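Local coordinates for protein KmHsv2 (PDB 3VU4) that probably binds phosphoinositides at membranes as a beta-propeller protein of the PROPPIN family, related to the autophagy protein Atg18, at residues G140-F145 / V151-F156; H84-D87 / Q92-S95. All coordinates share one frame; numbering follows the deposited sequence.

Contact 1. Residues G140-F145 / V151-F156; sequences GGVCEF and VYSNEF
E144 and V151 face each other as an antiparallel hydrogen-bonded pair. E144 N donates a hydrogen bond to V151 O at 2.8 Å, in the plane of that carbonyl, and V151 N returns the bond to E144 O at 2.9 Å with an almost straight N-H...O angle of 174°. One step along, C143 and Y152 form a non-hydrogen-bonded pair whose CB atoms lie 3.8 Å apart on the face opposite E144 and V151. Then S153 N reaches V142 O at 2.7 Å, and the two CB atoms of V142 and S153 meet at 3.6 Å. CB of S153 also lies beside the backbone N and O of V142.

These strands, 142-146 and 149-154, are the first hairpin of a four-stranded propeller blade. Before it, the chain turns a corner at G140 and G141, leaving strand 137-139 of the preceding sheet. G140 N still bonds to S153 O at 2.9 Å, but from above the carbonyl plane. Glycine suits both places: a CB on G140 would probably crowd N154 O, while the positive phi of G141 (114°) would jam one against the preceding carbonyl.

A second shell of neighbours surrounds these side chains. CG of Y152 sits between its backbone N and carbonyl carbon (chi1 60°), which carries the ring away from 140-145, and it meets the ring of H162 nearly parallel. On the other face V151, branched and apolar as befits a buried strand position, packs on V201 and L203 of strand 198-203, whose L203 N also bonds to E144 OE1. Further along 151-156, N154 OD1 accepts from F156 N at 2.9 Å, an Asx turn, and N154 ND2 is held by H162 NE2.

Contact 2. Residues H84-D87 / Q92-S95; sequences HIWD and QDVS
H84 and D93 supply the polar side-chain link: ND1 of H84 donates to OD2 of D93 at 2.8 Å, arriving on the syn lone pair, with the ring and carboxylate planes turned 59° apart. CG of H84 stands anti to its carbonyl carbon (chi1 -61°), bringing the ring edge to the aspartate. The short carboxylate of D93 also sets OD1 near the rim of the W86 indole, 3.3 Å from CE3 and in the ring plane.

Among the backbone bonds, D87 N meets Q92 O at 2.8 Å and I85 N meets S95 O at 3.0 Å. Between them I85 O accepts from V94 N at 2.8 Å and, weakly, from S95 N. V94 and S95 thus both face I85, a classic beta bulge in the hairpin of strands 82-87 and 92-98, the third and fourth strands of this propeller blade.

Apolar contact fills the other side. CG2 of I85 touches CG1 of V94, and I85 CB lies 3.9 Å from S95 CB; the apolar, branched isoleucine suits this buried strand position.

The broad indole of W86 lies with one face over the Q92 backbone, Q92 N standing 3.8 Å above the ring plane. Replacing this tryptophan by alanine would probably uncover that backbone and leave D93 OD1 without the ring edge beside it. On the neighbouring strand 72-76, F75 meets the rings of both H84 and W86.

From the N terminus, contact 2 comes first: 92-95 folds back on 84-87 and closes the short turn of residues 88-91. Contact 1 follows, with 151-156 returning on 140-145 around the turn at 147-148. The two hairpins are in series, neither nested nor crossed, and their nearest atoms stay about 12 Å apart. Contact 2 joins the last two strands of one blade, whereas contact 1 joins the first two strands of another and lies nearer the centre of the chain. The blade spanning residues 103-139 separates them in sequence; C143 and F145 touch its strand 103-108, while I85 and S95 reach F126 and W130 in its loop after strand 120-125.

Contact 1. Residues G140-F145 / V151-F156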
ATOM      1  N   GLY A 140       0.900  -9.317 -15.752  1.00 39.44           N
ATOM      2  CA  GLY A 140       1.827 -10.348 -15.318  1.00 37.26           C
ATOM      3  C   GLY A 140       1.909 -10.617 -13.828  1.00 36.03           C
ATOM      4  O   GLY A 140       2.936 -11.078 -13.352  1.00 36.19           O
ATOM      5  N   GLY A 141       0.848 -10.327 -13.083  1.00 34.86           N
ATOM      6  CA  GLY A 141       0.880 -10.588 -11.655  1.00 35.47           C
ATOM      7  C   GLY A 141       0.843  -9.393 -10.716  1.00 37.22           C
ATOM      8  O   GLY A 141       0.377  -9.507  -9.581  1.00 36.88           O
ATOM      9  N   VAL A 142       1.330  -8.246 -11.172  1.00 38.07           N
ATOM     10  CA  VAL A 142       1.339  -7.054 -10.333  1.00 38.79           C
ATOM     11  C   VAL A 142       0.370  -5.979 -10.813  1.00 40.79           C
ATOM     12  O   VAL A 142       0.315  -5.657 -11.998  1.00 41.71           O
ATOM     13  CB  VAL A 142       2.746  -6.431 -10.291  1.00 37.78           C
ATOM     14  CG1 VAL A 142       2.759  -5.239  -9.351  1.00 37.70           C
ATOM     15  CG2 VAL A 142       3.766  -7.479  -9.866  1.00 37.19           C
ATOM     16  N   CYS A 143      -0.400  -5.415  -9.897  1.00 42.78           N
ATOM     17  CA  CYS A 143      -1.301  -4.351 -10.284  1.00 46.22           C
ATOM     18  C   CYS A 143      -1.792  -3.566  -9.086  1.00 46.46           C
ATOM     19  O   CYS A 143      -2.080  -4.122  -8.031  1.00 48.96           O
ATOM     20  CB  CYS A 143      -2.485  -4.904 -11.079  1.00 49.05           C
ATOM     21  SG  CYS A 143      -3.869  -5.469 -10.104  1.00 52.89           S
ATOM     22  N   GLU A 144      -1.862  -2.259  -9.250  1.00 46.07           N
ATOM     23  CA  GLU A 144      -2.333  -1.403  -8.186  1.00 46.94           C
ATOM     24  C   GLU A 144      -3.308  -0.414  -8.795  1.00 47.18           C
ATOM     25  O   GLU A 144      -3.166  -0.000  -9.945  1.00 45.81           O
ATOM     26  CB  GLU A 144      -1.177  -0.639  -7.534  1.00 47.28           C
ATOM     27  CG  GLU A 144      -1.464  -0.257  -6.084  1.00 51.35           C
ATOM     28  CD  GLU A 144      -0.913   1.100  -5.705  1.00 53.90           C
ATOM     29  OE1 GLU A 144       0.157   1.474  -6.221  1.00 57.43           O
ATOM     30  OE2 GLU A 144      -1.542   1.790  -4.877  1.00 55.89           O
ATOM     31  N   PHE A 145      -4.321  -0.058  -8.023  1.00 48.66           N
ATOM     32  CA  PHE A 145      -5.299   0.896  -8.488  1.00 49.01           C
ATOM     33  C   PHE A 145      -5.532   1.895  -7.384  1.00 48.90           C
ATOM     34  O   PHE A 145      -5.813   1.521  -6.250  1.00 48.61           O
ATOM     35  CB  PHE A 145      -6.620   0.220  -8.825  1.00 49.48           C
ATOM     36  CG  PHE A 145      -7.679   1.185  -9.242  1.00 49.91           C
ATOM     37  CD1 PHE A 145      -7.583   1.853 -10.458  1.00 51.27           C
ATOM     38  CD2 PHE A 145      -8.739   1.482  -8.393  1.00 50.39           C
ATOM     39  CE1 PHE A 145      -8.529   2.812 -10.827  1.00 51.99           C
ATOM     40  CE2 PHE A 145      -9.690   2.438  -8.749  1.00 52.47           C
ATOM     41  CZ  PHE A 145      -9.583   3.105  -9.971  1.00 51.51           C
ATOM     42  N   VAL A 151      -2.228   0.688 -12.562  1.00 40.27           N
ATOM     43  CA  VAL A 151      -0.857   0.330 -12.911  1.00 39.22           C
ATOM     44  C   VAL A 151      -0.775  -1.185 -12.866  1.00 39.03           C
ATOM     45  O   VAL A 151      -1.156  -1.799 -11.872  1.00 39.86           O
ATOM     46  CB  VAL A 151       0.171   0.904 -11.903  1.00 39.46           C
ATOM     47  CG1 VAL A 151       1.577   0.511 -12.320  1.00 36.36           C
ATOM     48  CG2 VAL A 151       0.052   2.417 -11.830  1.00 39.02           C
ATOM     49  N   TYR A 152      -0.300  -1.797 -13.944  1.00 38.81           N
ATOM     50  CA  TYR A 152      -0.190  -3.247 -13.972  1.00 38.43           C
ATOM     51  C   TYR A 152       1.040  -3.758 -14.706  1.00 37.83           C
ATOM     52  O   TYR A 152       1.543  -3.138 -15.631  1.00 38.56           O
ATOM     53  CB  TYR A 152      -1.452  -3.882 -14.572  1.00 39.89           C
ATOM     54  CG  TYR A 152      -1.761  -3.476 -15.991  1.00 42.21           C
ATOM     55  CD1 TYR A 152      -2.513  -2.330 -16.266  1.00 43.43           C
ATOM     56  CD2 TYR A 152      -1.299  -4.233 -17.065  1.00 42.82           C
ATOM     57  CE1 TYR A 152      -2.793  -1.956 -17.573  1.00 43.81           C
ATOM     58  CE2 TYR A 152      -1.574  -3.870 -18.375  1.00 43.27           C
ATOM     59  CZ  TYR A 152      -2.320  -2.730 -18.624  1.00 44.36           C
ATOM     60  OH  TYR A 152      -2.571  -2.357 -19.924  1.00 44.48           O
ATOM     61  N   SER A 153       1.516  -4.904 -14.249  1.00 37.98           N
ATOM     62  CA  SER A 153       2.682  -5.590 -14.792  1.00 39.75           C
ATOM     63  C   SER A 153       2.370  -6.075 -16.218  1.00 38.16           C
ATOM     64  O   SER A 153       1.253  -6.526 -16.492  1.00 34.14           O
ATOM     65  CB  SER A 153       2.980  -6.795 -13.882  1.00 42.80           C
ATOM     66  OG  SER A 153       4.276  -7.319 -14.067  1.00 51.35           O
ATOM     67  N   ASN A 154       3.334  -5.977 -17.132  1.00 37.32           N
ATOM     68  CA  ASN A 154       3.087  -6.466 -18.487  1.00 37.40           C
ATOM     69  C   ASN A 154       3.085  -7.992 -18.429  1.00 38.61           C
ATOM     70  O   ASN A 154       3.823  -8.590 -17.648  1.00 38.86           O
ATOM     71  CB  ASN A 154       4.153  -5.986 -19.473  1.00 35.91           C
ATOM     72  CG  ASN A 154       3.960  -6.580 -20.873  1.00 39.06           C
ATOM     73  OD1 ASN A 154       4.642  -7.538 -21.270  1.00 36.50           O
ATOM     74  ND2 ASN A 154       3.012  -6.021 -21.620  1.00 38.02           N
ATOM     75  N   GLU A 155       2.262  -8.619 -19.259  1.00 39.44           N
ATOM     76  CA  GLU A 155       2.151 -10.073 -19.270  1.00 39.46           C
ATOM     77  C   GLU A 155       3.389 -10.847 -19.718  1.00 38.61           C
ATOM     78  O   GLU A 155       3.628 -11.952 -19.232  1.00 38.70           O
ATOM     79  CB  GLU A 155       0.955 -10.465 -20.124  1.00 42.13           C
ATOM     80  CG  GLU A 155       0.806 -11.943 -20.391  1.00 44.57           C
ATOM     81  CD  GLU A 155      -0.324 -12.214 -21.359  1.00 46.47           C
ATOM     82  OE1 GLU A 155      -0.412 -11.480 -22.369  1.00 48.57           O
ATOM     83  OE2 GLU A 155      -1.115 -13.150 -21.114  1.00 48.21           O
ATOM     84  N   PHE A 156       4.181 -10.280 -20.627  1.00 37.00           N
ATOM     85  CA  PHE A 156       5.375 -10.972 -21.116  1.00 34.87           C
ATOM     86  C   PHE A 156       6.666 -10.483 -20.468  1.00 35.22           C
ATOM     87  O   PHE A 156       7.573 -11.274 -20.206  1.00 34.35           O
ATOM     88  CB  PHE A 156       5.478 -10.844 -22.643  1.00 32.34           C
ATOM     89  CG  PHE A 156       4.304 -11.434 -23.379  1.00 32.29           C
ATOM     90  CD1 PHE A 156       3.091 -10.752 -23.441  1.00 32.65           C
ATOM     91  CD2 PHE A 156       4.398 -12.688 -23.979  1.00 30.74           C
ATOM     92  CE1 PHE A 156       1.979 -11.309 -24.092  1.00 30.29           C
ATOM     93  CE2 PHE A 156       3.299 -13.250 -24.626  1.00 31.25           C
ATOM     94  CZ  PHE A 156       2.084 -12.554 -24.682  1.00 30.42           C
TER

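Contact 2. Residues H84-D87 / Q92-S95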
ATOM      1  N   HIS A  84     -18.160 -10.443  -3.023  1.00 56.01           N
ATOM      2  CA  HIS A  84     -19.405  -9.917  -2.490  1.00 55.62           C
ATOM      3  C   HIS A  84     -19.320  -8.449  -2.119  1.00 56.72           C
ATOM      4  O   HIS A  84     -18.451  -8.053  -1.345  1.00 56.33           O
ATOM      5  CB  HIS A  84     -19.811 -10.678  -1.229  1.00 55.55           C
ATOM      6  CG  HIS A  84     -20.040 -12.141  -1.435  1.00 56.91           C
ATOM      7  ND1 HIS A  84     -21.281 -12.724  -1.293  1.00 57.83           N
ATOM      8  CD2 HIS A  84     -19.180 -13.150  -1.712  1.00 57.82           C
ATOM      9  CE1 HIS A  84     -21.175 -14.029  -1.468  1.00 57.92           C
ATOM     10  NE2 HIS A  84     -19.910 -14.312  -1.723  1.00 59.00           N
ATOM     11  N   ILE A  85     -20.215  -7.638  -2.671  1.00 57.29           N
ATOM     12  CA  ILE A  85     -20.259  -6.233  -2.296  1.00 58.59           C
ATOM     13  C   ILE A  85     -21.313  -6.287  -1.197  1.00 60.30           C
ATOM     14  O   ILE A  85     -22.454  -6.653  -1.456  1.00 60.63           O
ATOM     15  CB  ILE A  85     -20.745  -5.345  -3.444  1.00 57.69           C
ATOM     16  CG1 ILE A  85     -19.892  -5.599  -4.689  1.00 57.44           C
ATOM     17  CG2 ILE A  85     -20.650  -3.879  -3.035  1.00 57.13           C
ATOM     18  CD1 ILE A  85     -18.422  -5.304  -4.501  1.00 56.57           C
ATOM     19  N   TRP A  86     -20.924  -5.946   0.027  1.00 62.60           N
ATOM     20  CA  TRP A  86     -21.824  -6.020   1.179  1.00 64.11           C
ATOM     21  C   TRP A  86     -22.106  -4.682   1.848  1.00 65.99           C
ATOM     22  O   TRP A  86     -21.260  -3.789   1.857  1.00 66.54           O
ATOM     23  CB  TRP A  86     -21.228  -7.017   2.180  1.00 63.07           C
ATOM     24  CG  TRP A  86     -21.839  -7.076   3.548  1.00 62.87           C
ATOM     25  CD1 TRP A  86     -21.628  -6.207   4.585  1.00 63.52           C
ATOM     26  CD2 TRP A  86     -22.661  -8.128   4.068  1.00 62.50           C
ATOM     27  NE1 TRP A  86     -22.262  -6.660   5.722  1.00 63.25           N
ATOM     28  CE2 TRP A  86     -22.905  -7.834   5.430  1.00 63.00           C
ATOM     29  CE3 TRP A  86     -23.218  -9.288   3.516  1.00 62.92           C
ATOM     30  CZ2 TRP A  86     -23.675  -8.669   6.249  1.00 63.52           C
ATOM     31  CZ3 TRP A  86     -23.986 -10.116   4.330  1.00 63.71           C
ATOM     32  CH2 TRP A  86     -24.208  -9.799   5.682  1.00 63.56           C
ATOM     33  N   ASP A  87     -23.307  -4.554   2.406  1.00 68.27           N
ATOM     34  CA  ASP A  87     -23.728  -3.333   3.082  1.00 70.33           C
ATOM     35  C   ASP A  87     -23.529  -3.483   4.589  1.00 71.78           C
ATOM     36  O   ASP A  87     -24.049  -4.411   5.207  1.00 71.55           O
ATOM     37  CB  ASP A  87     -25.202  -3.044   2.773  1.00 71.02           C
ATOM     38  CG  ASP A  87     -25.613  -1.623   3.137  1.00 72.96           C
ATOM     39  OD1 ASP A  87     -25.434  -1.223   4.308  1.00 72.95           O
ATOM     40  OD2 ASP A  87     -26.120  -0.904   2.246  1.00 74.41           O
ATOM     41  N   GLN A  92     -26.443  -6.614   4.372  1.00 74.29           N
ATOM     42  CA  GLN A  92     -27.016  -7.279   3.215  1.00 74.39           C
ATOM     43  C   GLN A  92     -26.105  -7.258   2.000  1.00 72.83           C
ATOM     44  O   GLN A  92     -25.420  -6.274   1.747  1.00 72.66           O
ATOM     45  CB  GLN A  92     -28.320  -6.571   2.880  1.00 77.44           C
ATOM     46  CG  GLN A  92     -29.385  -7.395   2.209  1.00 80.89           C
ATOM     47  CD  GLN A  92     -30.710  -6.659   2.224  1.00 82.87           C
ATOM     48  OE1 GLN A  92     -30.847  -5.594   1.616  1.00 82.86           O
ATOM     49  NE2 GLN A  92     -31.687  -7.206   2.942  1.00 84.13           N
ATOM     50  N   ASP A  93     -26.100  -8.354   1.251  1.00 71.58           N
ATOM     51  CA  ASP A  93     -25.300  -8.442   0.038  1.00 70.77           C
ATOM     52  C   ASP A  93     -26.002  -7.514  -0.954  1.00 70.44           C
ATOM     53  O   ASP A  93     -27.192  -7.675  -1.211  1.00 71.87           O
ATOM     54  CB  ASP A  93     -25.317  -9.880  -0.492  1.00 71.53           C
ATOM     55  CG  ASP A  93     -23.932 -10.503  -0.567  1.00 72.22           C
ATOM     56  OD1 ASP A  93     -23.127 -10.283   0.362  1.00 72.64           O
ATOM     57  OD2 ASP A  93     -23.655 -11.231  -1.545  1.00 72.32           O
ATOM     58  N   VAL A  94     -25.291  -6.527  -1.488  1.00 69.11           N
ATOM     59  CA  VAL A  94     -25.897  -5.610  -2.446  1.00 67.06           C
ATOM     60  C   VAL A  94     -25.471  -5.999  -3.850  1.00 66.81           C
ATOM     61  O   VAL A  94     -25.860  -5.358  -4.823  1.00 68.29           O
ATOM     62  CB  VAL A  94     -25.465  -4.150  -2.208  1.00 66.78           C
ATOM     63  CG1 VAL A  94     -24.020  -3.962  -2.631  1.00 66.42           C
ATOM     64  CG2 VAL A  94     -26.363  -3.206  -2.994  1.00 66.12           C
ATOM     65  N   SER A  95     -24.666  -7.050  -3.952  1.00 66.11           N
ATOM     66  CA  SER A  95     -24.185  -7.513  -5.247  1.00 65.50           C
ATOM     67  C   SER A  95     -23.206  -8.680  -5.141  1.00 65.33           C
ATOM     68  O   SER A  95     -22.573  -8.893  -4.108  1.00 65.59           O
ATOM     69  CB  SER A  95     -23.506  -6.365  -5.993  1.00 64.79           C
ATOM     70  OG  SER A  95     -23.000  -6.814  -7.235  1.00 69.00           O
TER